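Local coordinates for receptor-like protein kinase ANXUR1 (Arabidopsis thaliana, PDB 6FIG) that is a plant receptor kinase of the malectin-like family involved in reproduction, probably perceiving extracellular signals through its ectodomain, at residues 104-110 with 122-128; 184-190 with 367-373. One frame throughout, in Å; residues are numbered along the deposited sequence.

In the fold
Both contacts are buried, but they differ in their place in the malectin-like fold. Contact 1 joins facing sheets: strand 102-108, outermost in its five-stranded sheet, packs on strand 122-128 through leucines and rings, with a water as the polar link between them. Contact 2 lies nearer the centre of the chain and joins neighbours within a sheet, strands 185-192 and 363-372, by backbone hydrogen bonds flanked by charged and amide pairs. The two meet where strand 122-128 lies antiparallel beside 185-192. There E125 OE1 is 2.7 Å from S187 OG, a probable hydrogen bond, so E125, on the contact 1 strand, reaches into contact 2.

Contact 1: 104-110 with 122-128; sequences LLSNFSA and LVKEYSL. With NAG (2-acetamido-2-deoxy-beta-D-glucopyranose), chain C.
L122 meets F108 and A110 in the core of a malectin-like beta sandwich, where strand 102-108 of one sheet faces strand 122-128 of the other. The two side chains come from opposite directions, and L122 CD1 stops at the edge of the phenyl ring, in its plane, 3.7 Å from F108 CZ. Above and below, that ring is covered by its own segment: A110 N lies over the centre of one face and L105 CD1 nearer the rim of the other. F108 reaches this position with CG anti to the backbone N (chi1 168°). K124 bends at chi2 (-74°), and its aliphatic end runs alongside F108, pointing the opposite way, with CE 3.7 Å from F108 CE1 and in touch with L105 CD2 as well.

Y126 carries much of the contact. L104 lies over one face of its ring, CD2 4.0 Å from the centroid and only 15° off the normal, a CH-pi contact, while L104 CB sits above CZ. L105 crosses the tyrosine at about a right angle, bringing CD2 to 3.4 Å from Y126 OH. That both leucines turn toward the facing strand follows from a classic beta bulge, in which L104 and L105 together oppose V97. A water in the plane of the tyrosine ring ties the sheets together, 2.8 Å from Y126 OH and 2.7 Å from L104 O. L128 closes the row, its CD2 touching L104 CD2 at 4.3 Å.

Beyond L105 the strand turns a corner. N107 therefore projects well clear of 122-128 and carries an N-linked glycan whose first sugar is hydrogen-bonded to Y146 OH; the linkage is the 1.4 Å covalent bond from N107 ND2 to NAG C1.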
loop_
_atom_site.group_PDB
_atom_site.type_symbol
_atom_site.label_atom_id
_atom_site.label_comp_id
_atom_site.label_asym_id
_atom_site.label_seq_id
_atom_site.Cartn_x
_atom_site.Cartn_y
_atom_site.Cartn_z
ATOM N N LEU A 104 18.528 13.357 -15.248
ATOM C CA LEU A 104 18.017 12.017 -15.522
ATOM C C LEU A 104 18.059 11.706 -16.995
ATOM O O LEU A 104 18.491 10.613 -17.406
ATOM C CB LEU A 104 16.565 11.883 -15.025
ATOM C CG LEU A 104 16.355 12.306 -13.574
ATOM C CD1 LEU A 104 14.890 12.213 -13.211
ATOM C CD2 LEU A 104 17.207 11.514 -12.599
ATOM N N LEU A 105 17.559 12.644 -17.791
ATOM C CA LEU A 105 17.442 12.479 -19.223
ATOM C C LEU A 105 17.956 13.732 -19.893
ATOM O O LEU A 105 17.774 14.830 -19.370
ATOM C CB LEU A 105 15.987 12.251 -19.593
ATOM C CG LEU A 105 15.343 10.992 -19.051
ATOM C CD1 LEU A 105 13.826 11.064 -19.237
ATOM C CD2 LEU A 105 15.925 9.773 -19.719
ATOM N N SER A 106 18.593 13.592 -21.055
ATOM C CA SER A 106 19.201 14.718 -21.764
ATOM C C SER A 106 19.174 14.394 -23.244
ATOM O O SER A 106 19.576 13.286 -23.631
ATOM C CB SER A 106 20.640 14.970 -21.302
ATOM O OG SER A 106 21.245 16.059 -21.997
ATOM N N ASN A 107 18.659 15.309 -24.059
ATOM C CA ASN A 107 18.444 15.047 -25.488
ATOM C C ASN A 107 17.644 13.761 -25.747
ATOM O O ASN A 107 17.879 13.034 -26.720
ATOM C CB ASN A 107 19.794 14.967 -26.202
ATOM C CG ASN A 107 19.654 15.013 -27.709
ATOM O OD1 ASN A 107 18.984 15.885 -28.259
ATOM N ND2 ASN A 107 20.277 14.060 -28.379
ATOM N N PHE A 108 16.681 13.512 -24.878
ATOM C CA PHE A 108 15.942 12.256 -24.840
ATOM C C PHE A 108 14.857 12.199 -25.898
ATOM O O PHE A 108 13.963 13.057 -25.931
ATOM C CB PHE A 108 15.335 12.089 -23.458
ATOM C CG PHE A 108 14.318 10.989 -23.354
ATOM C CD1 PHE A 108 14.685 9.665 -23.587
ATOM C CD2 PHE A 108 12.999 11.276 -22.987
ATOM C CE1 PHE A 108 13.762 8.650 -23.472
ATOM C CE2 PHE A 108 12.059 10.258 -22.886
ATOM C CZ PHE A 108 12.453 8.932 -23.116
ATOM N N SER A 109 14.936 11.173 -26.749
ATOM C CA SER A 109 13.928 10.883 -27.757
ATOM C C SER A 109 13.198 9.619 -27.341
ATOM O O SER A 109 13.724 8.505 -27.484
ATOM C CB SER A 109 14.550 10.670 -29.137
ATOM O OG SER A 109 13.553 10.294 -30.090
ATOM N N ALA A 110 11.984 9.785 -26.841
ATOM C CA ALA A 110 11.126 8.651 -26.528
ATOM C C ALA A 110 10.814 7.815 -27.780
ATOM O O ALA A 110 10.791 6.573 -27.723
ATOM C CB ALA A 110 9.836 9.130 -25.896
ATOM N N LEU A 122 7.580 3.415 -22.437
ATOM C CA LEU A 122 8.787 3.345 -21.595
ATOM C C LEU A 122 8.439 3.744 -20.179
ATOM O O LEU A 122 7.628 4.648 -19.969
ATOM C CB LEU A 122 9.864 4.337 -22.068
ATOM C CG LEU A 122 10.308 4.289 -23.519
ATOM C CD1 LEU A 122 11.173 5.493 -23.852
ATOM C CD2 LEU A 122 11.046 3.002 -23.838
ATOM N N VAL A 123 9.078 3.090 -19.207
ATOM C CA VAL A 123 9.053 3.535 -17.830
ATOM C C VAL A 123 10.515 3.678 -17.394
ATOM O O VAL A 123 11.266 2.688 -17.344
ATOM C CB VAL A 123 8.322 2.570 -16.882
ATOM C CG1 VAL A 123 8.215 3.181 -15.490
ATOM C CG2 VAL A 123 6.953 2.183 -17.434
ATOM N N LYS A 124 10.934 4.901 -17.130
ATOM C CA LYS A 124 12.254 5.183 -16.612
ATOM C C LYS A 124 12.119 5.222 -15.103
ATOM O O LYS A 124 11.243 5.893 -14.583
ATOM C CB LYS A 124 12.786 6.528 -17.113
ATOM C CG LYS A 124 12.901 6.677 -18.619
ATOM C CD LYS A 124 14.049 5.901 -19.201
ATOM C CE LYS A 124 14.246 6.326 -20.653
ATOM N NZ LYS A 124 15.410 5.706 -21.309
ATOM N N GLU A 125 12.977 4.502 -14.370
ATOM C CA GLU A 125 12.891 4.457 -12.935
ATOM C C GLU A 125 14.236 4.806 -12.334
ATOM O O GLU A 125 15.278 4.246 -12.767
ATOM C CB GLU A 125 12.475 3.063 -12.458
ATOM C CG GLU A 125 12.375 2.931 -10.949
ATOM C CD GLU A 125 12.028 1.535 -10.501
ATOM O OE1 GLU A 125 12.977 0.795 -10.230
ATOM O OE2 GLU A 125 10.835 1.178 -10.392
ATOM N N TYR A 126 14.208 5.660 -11.328
ATOM C CA TYR A 126 15.389 6.152 -10.648
ATOM C C TYR A 126 15.216 5.995 -9.155
ATOM O O TYR A 126 14.103 6.050 -8.647
ATOM C CB TYR A 126 15.630 7.619 -11.002
ATOM C CG TYR A 126 15.672 7.848 -12.468
ATOM C CD1 TYR A 126 16.866 7.680 -13.193
ATOM C CD2 TYR A 126 14.531 8.201 -13.175
ATOM C CE1 TYR A 126 16.901 7.854 -14.557
ATOM C CE2 TYR A 126 14.553 8.375 -14.535
ATOM C CZ TYR A 126 15.738 8.201 -15.233
ATOM O OH TYR A 126 15.768 8.341 -16.587
ATOM N N SER A 127 16.327 5.825 -8.442
ATOM C CA SER A 127 16.348 5.858 -7.001
ATOM C C SER A 127 17.228 7.020 -6.584
ATOM O O SER A 127 18.449 7.014 -6.824
ATOM C CB SER A 127 16.850 4.561 -6.373
ATOM O OG SER A 127 16.880 4.686 -4.958
ATOM N N LEU A 128 16.587 8.026 -6.004
ATOM C CA LEU A 128 17.227 9.299 -5.694
ATOM C C LEU A 128 17.656 9.338 -4.242
ATOM O O LEU A 128 16.823 9.161 -3.335
ATOM C CB LEU A 128 16.256 10.442 -5.978
ATOM C CG LEU A 128 15.731 10.500 -7.420
ATOM C CD1 LEU A 128 14.744 11.655 -7.563
ATOM C CD2 LEU A 128 16.875 10.622 -8.426
HETATM C C1 NAG C . 20.257 13.942 -29.822
HETATM C C2 NAG C . 21.639 14.239 -30.386
HETATM C C3 NAG C . 21.706 13.916 -31.877
HETATM C C4 NAG C . 21.165 12.519 -32.165
HETATM C C5 NAG C . 19.765 12.372 -31.582
HETATM C C6 NAG C . 19.166 10.981 -31.781
HETATM C C7 NAG C . 22.720 16.104 -29.198
HETATM C C8 NAG C . 22.852 17.596 -29.142
HETATM N N2 NAG C . 21.924 15.647 -30.166
HETATM O O3 NAG C . 23.052 14.031 -32.343
HETATM O O4 NAG C . 21.124 12.356 -33.595
HETATM O O5 NAG C . 19.822 12.631 -30.178
HETATM O O6 NAG C . 19.943 10.005 -31.083
HETATM O O7 NAG C . 23.316 15.389 -28.422
HETATM O O HOH W 1 18.267 7.953 -17.723
#

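Contact 2: 184-190 with 367-373; sequences NLQSMFR and LEIFKMD
Between strands some 180 residues apart in the malectin-like ectodomain, an antiparallel pairing broken by a classic beta bulge joins Q186 to K371 on one side of the break and F189 to I369 on the other. M188 and F189 both oppose I369: M188 N gives I369 O a bond of 2.8 Å, whereas that from F189 N is weak at 3.4 Å. The extra residue shifts the register and lets M188 SD lie against CB and CE of K371.

Q186 and K371 run side by side, and K371 NZ reaches Q186 OE1 at 2.8 Å, tilted 34° from the carbonyl plane; D275 is a second partner of this ammonium. On the other face R190, bent at chi3 (-69°), turns the edge of its guanidinium to E368. R190 NE meets E368 OE2 on its anti side at 2.9 Å, in a salt bridge, and a water on R190 NH2 donates to the same oxygen. E368 OE1 is held by H285. At the far end N184 ND2 points almost straight (170°) at D373 OD2, 3.0 Å away and approached from above the carboxylate plane; N184 N bonds D373 OD1, and N184 OD1 takes A129 N.

Strand 185-192 lies between 122-128, where E125 takes R190 NH1, and 363-372, so the pairing ties early and late parts of the chain; 363-372 continues to strand 278-287, and F272 packs on F189 and I369.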
loop_
_atom_site.group_PDB
_atom_site.type_symbol
_atom_site.label_atom_id
_atom_site.label_comp_id
_atom_site.label_asym_id
_atom_site.label_seq_id
_atom_site.Cartn_x
_atom_site.Cartn_y
_atom_site.Cartn_z
ATOM N N ASN A 184 22.751 8.264 -6.597
ATOM C CA ASN A 184 21.531 8.286 -7.394
ATOM C C ASN A 184 21.669 7.206 -8.429
ATOM O O ASN A 184 22.743 7.089 -9.049
ATOM C CB ASN A 184 21.348 9.652 -8.044
ATOM C CG ASN A 184 21.230 10.746 -7.016
ATOM O OD1 ASN A 184 20.246 10.784 -6.247
ATOM N ND2 ASN A 184 22.235 11.623 -6.953
ATOM N N LEU A 185 20.639 6.374 -8.582
ATOM C CA LEU A 185 20.724 5.198 -9.427
ATOM C C LEU A 185 19.600 5.213 -10.425
ATOM O O LEU A 185 18.516 5.741 -10.134
ATOM C CB LEU A 185 20.609 3.913 -8.597
ATOM C CG LEU A 185 21.538 3.720 -7.402
ATOM C CD1 LEU A 185 21.070 2.512 -6.579
ATOM C CD2 LEU A 185 22.943 3.486 -7.869
ATOM N N GLN A 186 19.844 4.657 -11.591
ATOM C CA GLN A 186 18.781 4.321 -12.543
ATOM C C GLN A 186 18.619 2.809 -12.565
ATOM O O GLN A 186 19.600 2.077 -12.744
ATOM C CB GLN A 186 19.107 4.831 -13.934
ATOM C CG GLN A 186 18.060 4.482 -14.984
ATOM C CD GLN A 186 18.363 5.003 -16.361
ATOM O OE1 GLN A 186 19.383 5.674 -16.604
ATOM N NE2 GLN A 186 17.473 4.687 -17.297
ATOM N N SER A 187 17.376 2.355 -12.459
ATOM C CA SER A 187 17.042 0.939 -12.606
ATOM C C SER A 187 17.067 0.572 -14.058
ATOM O O SER A 187 16.292 1.090 -14.841
ATOM C CB SER A 187 15.654 0.653 -12.033
ATOM O OG SER A 187 15.614 1.031 -10.681
ATOM N N MET A 188 18.006 -0.287 -14.457
ATOM C CA MET A 188 18.132 -0.638 -15.858
ATOM C C MET A 188 17.335 -1.884 -16.194
ATOM O O MET A 188 16.697 -1.944 -17.227
ATOM C CB MET A 188 19.607 -0.839 -16.242
ATOM C CG MET A 188 20.520 0.304 -15.851
ATOM S SD MET A 188 20.105 1.871 -16.676
ATOM C CE MET A 188 20.526 1.539 -18.371
ATOM N N PHE A 189 17.467 -2.912 -15.353
ATOM C CA PHE A 189 16.787 -4.200 -15.536
ATOM C C PHE A 189 16.464 -4.766 -14.175
ATOM O O PHE A 189 17.209 -4.556 -13.199
ATOM C CB PHE A 189 17.676 -5.206 -16.291
ATOM C CG PHE A 189 18.047 -4.745 -17.657
ATOM C CD1 PHE A 189 17.176 -4.913 -18.715
ATOM C CD2 PHE A 189 19.239 -4.053 -17.865
ATOM C CE1 PHE A 189 17.476 -4.427 -19.948
ATOM C CE2 PHE A 189 19.562 -3.568 -19.105
ATOM C CZ PHE A 189 18.686 -3.752 -20.157
ATOM N N ARG A 190 15.342 -5.469 -14.123
ATOM C CA ARG A 190 14.878 -6.090 -12.896
ATOM C C ARG A 190 14.172 -7.361 -13.264
ATOM O O ARG A 190 13.113 -7.322 -13.907
ATOM C CB ARG A 190 13.906 -5.182 -12.138
ATOM C CG ARG A 190 13.367 -5.810 -10.874
ATOM C CD ARG A 190 12.618 -4.828 -10.006
ATOM N NE ARG A 190 13.466 -3.816 -9.389
ATOM C CZ ARG A 190 13.447 -2.501 -9.643
ATOM N NH1 ARG A 190 12.694 -1.998 -10.608
ATOM N NH2 ARG A 190 14.212 -1.706 -8.920
ATOM N N LEU A 367 17.677 -10.873 -10.500
ATOM C CA LEU A 367 18.754 -10.008 -10.948
ATOM C C LEU A 367 18.273 -8.590 -11.135
ATOM O O LEU A 367 17.311 -8.376 -11.849
ATOM C CB LEU A 367 19.332 -10.506 -12.272
ATOM C CG LEU A 367 20.498 -9.728 -12.888
ATOM C CD1 LEU A 367 21.731 -9.646 -11.982
ATOM C CD2 LEU A 367 20.855 -10.361 -14.216
ATOM N N GLU A 368 18.995 -7.646 -10.555
ATOM C CA GLU A 368 18.750 -6.230 -10.829
ATOM C C GLU A 368 20.038 -5.599 -11.287
ATOM O O GLU A 368 21.123 -5.943 -10.802
ATOM C CB GLU A 368 18.242 -5.534 -9.594
ATOM C CG GLU A 368 16.904 -6.060 -9.121
ATOM C CD GLU A 368 16.534 -5.497 -7.780
ATOM O OE1 GLU A 368 17.088 -5.947 -6.758
ATOM O OE2 GLU A 368 15.724 -4.514 -7.711
ATOM N N ILE A 369 19.926 -4.662 -12.225
ATOM C CA ILE A 369 21.071 -3.918 -12.725
ATOM C C ILE A 369 20.770 -2.437 -12.543
ATOM O O ILE A 369 19.737 -1.972 -13.033
ATOM C CB ILE A 369 21.379 -4.241 -14.183
ATOM C CG1 ILE A 369 21.658 -5.754 -14.313
ATOM C CG2 ILE A 369 22.551 -3.394 -14.663
ATOM C CD1 ILE A 369 21.951 -6.226 -15.695
ATOM N N PHE A 370 21.646 -1.742 -11.824
ATOM C CA PHE A 370 21.509 -0.290 -11.578
ATOM C C PHE A 370 22.685 0.493 -12.149
ATOM O O PHE A 370 23.834 0.083 -12.022
ATOM C CB PHE A 370 21.478 -0.033 -10.085
ATOM C CG PHE A 370 20.376 -0.751 -9.382
ATOM C CD1 PHE A 370 19.072 -0.255 -9.400
ATOM C CD2 PHE A 370 20.630 -1.928 -8.700
ATOM C CE1 PHE A 370 18.053 -0.949 -8.760
ATOM C CE2 PHE A 370 19.607 -2.605 -8.062
ATOM C CZ PHE A 370 18.334 -2.118 -8.099
ATOM N N LYS A 371 22.388 1.620 -12.787
ATOM C CA LYS A 371 23.410 2.598 -13.178
ATOM C C LYS A 371 23.672 3.557 -12.046
ATOM O O LYS A 371 22.725 4.126 -11.528
ATOM C CB LYS A 371 22.902 3.393 -14.371
ATOM C CG LYS A 371 23.865 4.399 -14.949
ATOM C CD LYS A 371 23.140 5.354 -15.891
ATOM C CE LYS A 371 22.738 4.688 -17.187
ATOM N NZ LYS A 371 21.866 5.595 -17.961
ATOM N N MET A 372 24.923 3.778 -11.692
ATOM C CA MET A 372 25.280 4.787 -10.706
ATOM C C MET A 372 25.500 6.122 -11.400
ATOM O O MET A 372 26.022 6.171 -12.520
ATOM C CB MET A 372 26.573 4.400 -9.991
ATOM C CG MET A 372 26.493 3.076 -9.278
ATOM S SD MET A 372 27.959 2.757 -8.289
ATOM C CE MET A 372 27.773 3.972 -6.987
ATOM N N ASP A 373 25.138 7.215 -10.727
ATOM C CA ASP A 373 25.386 8.534 -11.289
ATOM C C ASP A 373 26.876 8.890 -11.314
ATOM O O ASP A 373 27.651 8.474 -10.447
ATOM C CB ASP A 373 24.524 9.650 -10.642
ATOM C CG ASP A 373 24.804 9.901 -9.140
ATOM O OD1 ASP A 373 25.081 8.961 -8.352
ATOM O OD2 ASP A 373 24.645 11.088 -8.732
HETATM O O HOH W 2 14.971 -2.564 -6.090
#